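Local coordinates for protein imidazoleglycerol-phosphate dehydratase (Pyrococcus furiosus, PDB 5DNX) that catalyses the dehydration of imidazoleglycerol phosphate to imidazoleacetol phosphate, the sixth step of L-histidine biosynthesis, at residues Lys73-Gly78 with Leu159-Lys164; Val93-Arg98 with Arg128-Thr133. All coordinates share one frame; numbering follows the deposited sequence.

Contact 1. Residues Lys73-Gly78 with Leu159-Lys164; sequences KFTRFG and LRVATK. With 5LD ([(2R)-2-hydroxy-3-(1H-1,2,4-triazol-1-yl)propyl]phosphonic acid), chain H.
T75 lays CB and CG2 against the carbonyl oxygen of V161, CB 3.3 Å from V161 O. With chi1 at -72°, OG1 lies beside the backbone N, and both donors converge on one acceptor. T75 N bonds to K164 O at 2.8 Å almost in line with the carbonyl, whereas T75 OG1 comes to K164 O from above the carbonyl plane at 3.1 Å. One residue further, R76 N takes a lone pair of A162 O, 3.0 Å away. The last residue of helix 144-162 and the loop just after it thus offer carbonyls to the segment preceding strand 77-84. Next along the strand, A162 packs its CB on the backbone of R76-G78, and V161 CG1 meets F77 O at 3.5 Å; G78, with no side chain, lets the helix come close, its CA 4.4 Å from A162 CA.

R76 runs outward, CG anti to the backbone N (chi1 177°) and the chain extended from CG to NE. The guanidinium, with F77 CZ over one face, meets the phosphonate of 5LD through NH1 to O10 (2.8 Å) and NH2 to O11 (3.1 Å), while NE is salt-bridged to D94. S171 and K173 of the same chain and K153 of a neighbouring subunit also hydrogen-bond the ligand. A helix end packs here on the start of a sheet strand, from which an arginine reaches the phosphonate pocket of the dehydratase's active site.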
loop_
_atom_site.group_PDB
_atom_site.type_symbol
_atom_site.label_atom_id
_atom_site.label_comp_id
_atom_site.label_asym_id
_atom_site.label_seq_id
_atom_site.Cartn_x
_atom_site.Cartn_y
_atom_site.Cartn_z
ATOM N N LYS A 73 6.673 -18.439 -55.499
ATOM C CA LYS A 73 6.267 -17.098 -55.079
ATOM C C LYS A 73 4.968 -17.270 -54.309
ATOM O O LYS A 73 3.969 -17.746 -54.854
ATOM C CB LYS A 73 6.083 -16.184 -56.290
ATOM C CG LYS A 73 7.394 -15.843 -56.984
ATOM C CD LYS A 73 7.105 -15.100 -58.287
ATOM C CE LYS A 73 8.246 -15.215 -59.277
ATOM N NZ LYS A 73 7.858 -14.603 -60.568
ATOM N N PHE A 74 4.975 -16.874 -53.036
ATOM C CA PHE A 74 3.827 -17.111 -52.170
ATOM C C PHE A 74 3.488 -15.830 -51.453
ATOM O O PHE A 74 4.296 -14.898 -51.371
ATOM C CB PHE A 74 4.084 -18.267 -51.183
ATOM C CG PHE A 74 5.376 -18.139 -50.452
ATOM C CD1 PHE A 74 5.438 -17.494 -49.220
ATOM C CD2 PHE A 74 6.559 -18.600 -51.025
ATOM C CE1 PHE A 74 6.669 -17.360 -48.552
ATOM C CE2 PHE A 74 7.779 -18.458 -50.372
ATOM C CZ PHE A 74 7.829 -17.822 -49.135
ATOM N N THR A 75 2.266 -15.816 -50.949
ATOM C CA THR A 75 1.605 -14.622 -50.412
ATOM C C THR A 75 2.286 -14.130 -49.126
ATOM O O THR A 75 2.254 -12.940 -48.817
ATOM C CB THR A 75 0.099 -14.925 -50.229
ATOM O OG1 THR A 75 -0.504 -14.980 -51.528
ATOM C CG2 THR A 75 -0.627 -13.843 -49.459
ATOM N N ARG A 76 2.869 -15.069 -48.402
ATOM C CA ARG A 76 3.739 -14.848 -47.202
ATOM C C ARG A 76 2.980 -14.546 -45.908
ATOM O O ARG A 76 3.271 -15.150 -44.864
ATOM C CB ARG A 76 4.787 -13.736 -47.430
ATOM C CG ARG A 76 5.637 -13.438 -46.221
ATOM C CD ARG A 76 6.612 -12.304 -46.521
ATOM N NE ARG A 76 7.359 -11.962 -45.316
ATOM C CZ ARG A 76 8.249 -10.980 -45.213
ATOM N NH1 ARG A 76 8.567 -10.218 -46.260
ATOM N NH2 ARG A 76 8.816 -10.764 -44.038
ATOM N N PHE A 77 2.073 -13.572 -45.973
ATOM C CA PHE A 77 1.324 -13.113 -44.803
ATOM C C PHE A 77 -0.061 -13.733 -44.773
ATOM O O PHE A 77 -0.755 -13.827 -45.804
ATOM C CB PHE A 77 1.212 -11.604 -44.829
ATOM C CG PHE A 77 2.522 -10.909 -44.654
ATOM C CD1 PHE A 77 3.103 -10.844 -43.409
ATOM C CD2 PHE A 77 3.199 -10.357 -45.736
ATOM C CE1 PHE A 77 4.312 -10.185 -43.214
ATOM C CE2 PHE A 77 4.419 -9.715 -45.550
ATOM C CZ PHE A 77 4.976 -9.633 -44.290
ATOM N N GLY A 78 -0.498 -14.163 -43.584
ATOM C CA GLY A 78 -1.881 -14.543 -43.399
ATOM C C GLY A 78 -2.272 -14.405 -41.938
ATOM O O GLY A 78 -1.455 -14.674 -41.050
ATOM N N LEU A 159 -2.723 -19.863 -42.608
ATOM C CA LEU A 159 -1.837 -20.502 -43.572
ATOM C C LEU A 159 -2.516 -20.707 -44.921
ATOM O O LEU A 159 -1.849 -20.693 -45.954
ATOM C CB LEU A 159 -1.220 -21.783 -43.036
ATOM C CG LEU A 159 -0.096 -21.518 -42.020
ATOM C CD1 LEU A 159 0.168 -22.725 -41.161
ATOM C CD2 LEU A 159 1.159 -21.050 -42.718
ATOM N N ARG A 160 -3.837 -20.846 -44.930
ATOM C CA ARG A 160 -4.560 -20.893 -46.199
ATOM C C ARG A 160 -4.224 -19.652 -47.050
ATOM O O ARG A 160 -3.968 -19.760 -48.258
ATOM C CB ARG A 160 -6.058 -20.999 -45.986
ATOM C CG ARG A 160 -6.879 -21.153 -47.272
ATOM C CD ARG A 160 -8.347 -20.769 -47.081
ATOM N NE ARG A 160 -9.037 -21.500 -46.020
ATOM C CZ ARG A 160 -10.328 -21.361 -45.686
ATOM N NH1 ARG A 160 -11.117 -20.513 -46.344
ATOM N NH2 ARG A 160 -10.842 -22.075 -44.673
ATOM N N VAL A 161 -4.213 -18.496 -46.409
ATOM C CA VAL A 161 -3.900 -17.224 -47.046
ATOM C C VAL A 161 -2.428 -17.095 -47.369
ATOM O O VAL A 161 -2.062 -16.725 -48.495
ATOM C CB VAL A 161 -4.344 -16.032 -46.175
ATOM C CG1 VAL A 161 -3.978 -14.700 -46.854
ATOM C CG2 VAL A 161 -5.854 -16.118 -45.910
ATOM N N ALA A 162 -1.581 -17.415 -46.391
ATOM C CA ALA A 162 -0.141 -17.163 -46.527
ATOM C C ALA A 162 0.544 -18.092 -47.554
ATOM O O ALA A 162 1.584 -17.738 -48.097
ATOM C CB ALA A 162 0.558 -17.272 -45.168
ATOM N N THR A 163 -0.030 -19.268 -47.805
ATOM C CA THR A 163 0.610 -20.261 -48.673
ATOM C C THR A 163 0.105 -20.186 -50.123
ATOM O O THR A 163 0.537 -20.977 -50.946
ATOM C CB THR A 163 0.429 -21.702 -48.158
ATOM O OG1 THR A 163 -0.974 -22.025 -48.064
ATOM C CG2 THR A 163 1.104 -21.884 -46.816
ATOM N N LYS A 164 -0.814 -19.270 -50.410
ATOM C CA LYS A 164 -1.317 -19.067 -51.776
ATOM C C LYS A 164 -0.256 -18.482 -52.667
ATOM O O LYS A 164 0.637 -17.743 -52.226
ATOM C CB LYS A 164 -2.546 -18.146 -51.798
ATOM C CG LYS A 164 -3.855 -18.877 -51.615
ATOM C CD LYS A 164 -5.012 -17.907 -51.403
ATOM C CE LYS A 164 -6.220 -18.600 -50.773
ATOM N NZ LYS A 164 -6.905 -17.742 -49.759
HETATM O O10 5LD H . 10.788 -8.538 -46.032
HETATM P P9 5LD H . 11.531 -8.323 -44.727
HETATM O O11 5LD H . 10.563 -8.255 -43.538
HETATM O O12 5LD H . 12.582 -9.406 -44.515
HETATM C C8 5LD H . 12.310 -6.711 -44.866
HETATM C C7 5LD H . 12.838 -6.089 -43.560
HETATM O O13 5LD H . 13.342 -4.778 -43.807
HETATM C C6 5LD H . 14.028 -6.847 -42.986
HETATM N N2 5LD H . 14.244 -6.605 -41.555
HETATM N N1 5LD H . 14.277 -5.282 -41.084
HETATM C C5 5LD H . 14.515 -5.431 -39.751
HETATM N N4 5LD H . 14.573 -6.745 -39.430
HETATM C C3 5LD H . 14.429 -7.463 -40.576
#

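Contact 2. Residues Val93-Arg98 with Arg128-Thr133; sequences VDISNR and RGLRAT. With 5LD ([(2R)-2-hydroxy-3-(1H-1,2,4-triazol-1-yl)propyl]phosphonic acid), chain H.
T133 OG1 is gripped from two directions, by S96 OG at 2.8 Å and by a water at 2.9 Å. The S96-T133 proton could lie on either hydroxyl. S96 OG also accepts from R98 N, which makes S96-R98 an ST turn; its chi1 of 57° sets the hydroxyl between backbone N and carbonyl carbon, within reach of both partners. The same water donates to D94 OD2 and accepts from R98 NH2, joining a strand carboxylate, a threonine and a ligand-binding arginine; D94 OD1 is salt-bridged to R76.

Behind this network D94 and T133 form an antiparallel hydrogen-bonded pair, D94 N to T133 O at 2.9 Å and T133 N to D94 O at 2.8 Å. Past the pair the chains stay close, and N97 N donates to R131 O at 2.9 Å. N97 and R131 lie side by side and point the same way. R131 NE donates to N97 OD1 at 2.7 Å within the guanidinium plane, although the amide is turned 77° to that plane. The side chains of I95 and L130 cross at about a right angle, CG1 of I95 4.0 Å from CD2 of L130, and helix 144-162 adds A162 to the packing around I95.

R98 bends at chi3 to bring its guanidinium to the phosphonate, NH1 to 5LD O12 at 2.7 Å and NH2 to O11, while D85 of a neighbouring subunit salt-bridges NE. The end of strand 87-94, paired antiparallel with the start of strand 133-140, thus leads into an ST turn that brings R98 to a phosphonate site at a subunit interface.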
loop_
_atom_site.group_PDB
_atom_site.type_symbol
_atom_site.label_atom_id
_atom_site.label_comp_id
_atom_site.label_asym_id
_atom_site.label_seq_id
_atom_site.Cartn_x
_atom_site.Cartn_y
_atom_site.Cartn_z
ATOM N N VAL A 93 0.586 -14.920 -39.126
ATOM C CA VAL A 93 1.696 -15.683 -39.687
ATOM C C VAL A 93 2.408 -14.847 -40.738
ATOM O O VAL A 93 1.773 -14.159 -41.543
ATOM C CB VAL A 93 1.199 -17.006 -40.314
ATOM C CG1 VAL A 93 2.304 -17.705 -41.099
ATOM C CG2 VAL A 93 0.614 -17.926 -39.246
ATOM N N ASP A 94 3.740 -14.939 -40.719
ATOM C CA ASP A 94 4.590 -14.390 -41.767
ATOM C C ASP A 94 5.561 -15.488 -42.133
ATOM O O ASP A 94 6.430 -15.839 -41.321
ATOM C CB ASP A 94 5.312 -13.147 -41.251
ATOM C CG ASP A 94 6.395 -12.655 -42.168
ATOM O OD1 ASP A 94 6.587 -13.242 -43.263
ATOM O OD2 ASP A 94 7.085 -11.681 -41.786
ATOM N N ILE A 95 5.435 -16.037 -43.341
ATOM C CA ILE A 95 6.391 -17.034 -43.812
ATOM C C ILE A 95 7.690 -16.304 -44.229
ATOM O O ILE A 95 7.991 -16.089 -45.398
ATOM C CB ILE A 95 5.800 -17.952 -44.901
ATOM C CG1 ILE A 95 4.493 -18.616 -44.407
ATOM C CG2 ILE A 95 6.824 -19.016 -45.288
ATOM C CD1 ILE A 95 3.762 -19.387 -45.502
ATOM N N SER A 96 8.446 -15.950 -43.205
ATOM C CA SER A 96 9.525 -14.971 -43.250
ATOM C C SER A 96 10.911 -15.543 -43.455
ATOM O O SER A 96 11.845 -14.783 -43.659
ATOM C CB SER A 96 9.549 -14.274 -41.875
ATOM O OG SER A 96 9.720 -15.279 -40.871
ATOM N N ASN A 97 11.054 -16.860 -43.311
ATOM C CA ASN A 97 12.344 -17.490 -43.137
ATOM C C ASN A 97 13.087 -17.049 -41.857
ATOM O O ASN A 97 14.304 -17.167 -41.765
ATOM C CB ASN A 97 13.212 -17.293 -44.389
ATOM C CG ASN A 97 14.242 -18.379 -44.548
ATOM O OD1 ASN A 97 14.026 -19.507 -44.143
ATOM N ND2 ASN A 97 15.396 -18.031 -45.102
ATOM N N ARG A 98 12.355 -16.551 -40.862
ATOM C CA ARG A 98 12.921 -16.174 -39.576
ATOM C C ARG A 98 12.142 -16.883 -38.470
ATOM O O ARG A 98 11.209 -16.307 -37.945
ATOM C CB ARG A 98 12.820 -14.659 -39.369
ATOM C CG ARG A 98 13.751 -13.858 -40.254
ATOM C CD ARG A 98 13.722 -12.374 -39.891
ATOM N NE ARG A 98 12.428 -11.706 -40.137
ATOM C CZ ARG A 98 12.147 -10.908 -41.178
ATOM N NH1 ARG A 98 13.052 -10.667 -42.133
ATOM N NH2 ARG A 98 10.967 -10.328 -41.241
ATOM N N ARG A 128 9.674 -23.484 -36.805
ATOM C CA ARG A 128 11.034 -23.944 -37.185
ATOM C C ARG A 128 11.048 -24.765 -38.485
ATOM O O ARG A 128 11.982 -24.628 -39.302
ATOM C CB ARG A 128 11.681 -24.713 -36.048
ATOM C CG ARG A 128 12.056 -23.808 -34.887
ATOM C CD ARG A 128 12.484 -24.635 -33.668
ATOM N NE ARG A 128 12.890 -23.733 -32.597
ATOM C CZ ARG A 128 12.584 -23.869 -31.318
ATOM N NH1 ARG A 128 11.901 -24.917 -30.875
ATOM N NH2 ARG A 128 12.963 -22.911 -30.469
ATOM N N GLY A 129 10.042 -25.607 -38.683
ATOM C CA GLY A 129 9.983 -26.473 -39.903
ATOM C C GLY A 129 9.588 -25.711 -41.155
ATOM O O GLY A 129 10.148 -25.910 -42.234
ATOM N N LEU A 130 8.583 -24.864 -41.025
ATOM C CA LEU A 130 8.135 -23.982 -42.125
ATOM C C LEU A 130 9.130 -22.832 -42.329
ATOM O O LEU A 130 9.300 -22.356 -43.450
ATOM C CB LEU A 130 6.729 -23.444 -41.840
ATOM C CG LEU A 130 6.093 -22.484 -42.856
ATOM C CD1 LEU A 130 6.047 -23.065 -44.275
ATOM C CD2 LEU A 130 4.729 -22.040 -42.384
ATOM N N ARG A 131 9.800 -22.408 -41.248
ATOM C CA ARG A 131 10.676 -21.216 -41.207
ATOM C C ARG A 131 9.833 -19.964 -41.321
ATOM O O ARG A 131 9.756 -19.319 -42.361
ATOM C CB ARG A 131 11.850 -21.277 -42.205
ATOM C CG ARG A 131 12.574 -22.613 -42.133
ATOM C CD ARG A 131 13.898 -22.629 -42.893
ATOM N NE ARG A 131 13.757 -22.188 -44.275
ATOM C CZ ARG A 131 13.511 -22.953 -45.343
ATOM N NH1 ARG A 131 13.327 -24.254 -45.250
ATOM N NH2 ARG A 131 13.446 -22.382 -46.534
ATOM N N ALA A 132 9.122 -19.698 -40.228
ATOM C CA ALA A 132 8.096 -18.686 -40.210
ATOM C C ALA A 132 8.023 -18.013 -38.836
ATOM O O ALA A 132 8.467 -18.559 -37.813
ATOM C CB ALA A 132 6.751 -19.322 -40.570
ATOM N N THR A 133 7.418 -16.843 -38.856
ATOM C CA THR A 133 7.038 -16.072 -37.702
ATOM C C THR A 133 5.562 -16.369 -37.400
ATOM O O THR A 133 4.693 -16.198 -38.268
ATOM C CB THR A 133 7.177 -14.574 -38.055
ATOM O OG1 THR A 133 8.513 -14.279 -38.509
ATOM C CG2 THR A 133 6.771 -13.665 -36.858
HETATM O O10 5LD H . 10.788 -8.538 -46.032
HETATM P P9 5LD H . 11.531 -8.323 -44.727
HETATM O O11 5LD H . 10.563 -8.255 -43.538
HETATM O O12 5LD H . 12.582 -9.406 -44.515
HETATM C C8 5LD H . 12.310 -6.711 -44.866
HETATM C C7 5LD H . 12.838 -6.089 -43.560
HETATM O O13 5LD H . 13.342 -4.778 -43.807
HETATM C C6 5LD H . 14.028 -6.847 -42.986
HETATM N N2 5LD H . 14.244 -6.605 -41.555
HETATM N N1 5LD H . 14.277 -5.282 -41.084
HETATM C C5 5LD H . 14.515 -5.431 -39.751
HETATM N N4 5LD H . 14.573 -6.745 -39.430
HETATM C C3 5LD H . 14.429 -7.463 -40.576
HETATM O O HOH W 1 8.595 -11.519 -39.462
#

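Overall arrangement
Contact 2 is nested inside the chain loop closed by contact 1, and their centres lie about 11 Å apart. Strands 77-84 and 87-94 are neighbours in one sheet, so the two contacts meet directly: R76 O lies 2.8 Å from I95 N, a probable backbone hydrogen bond, and F74 CE1 is 3.6 Å from I95 O. A salt bridge also joins them, R76 NE to D94 OD1 at 2.5 Å. Contact 1 supplies R76 and contact 2 supplies R98 to the same phosphonate, and O11 of 5LD accepts from NH2 of both. The anion and the D94 carboxylate probably offset the closeness of these two arginines.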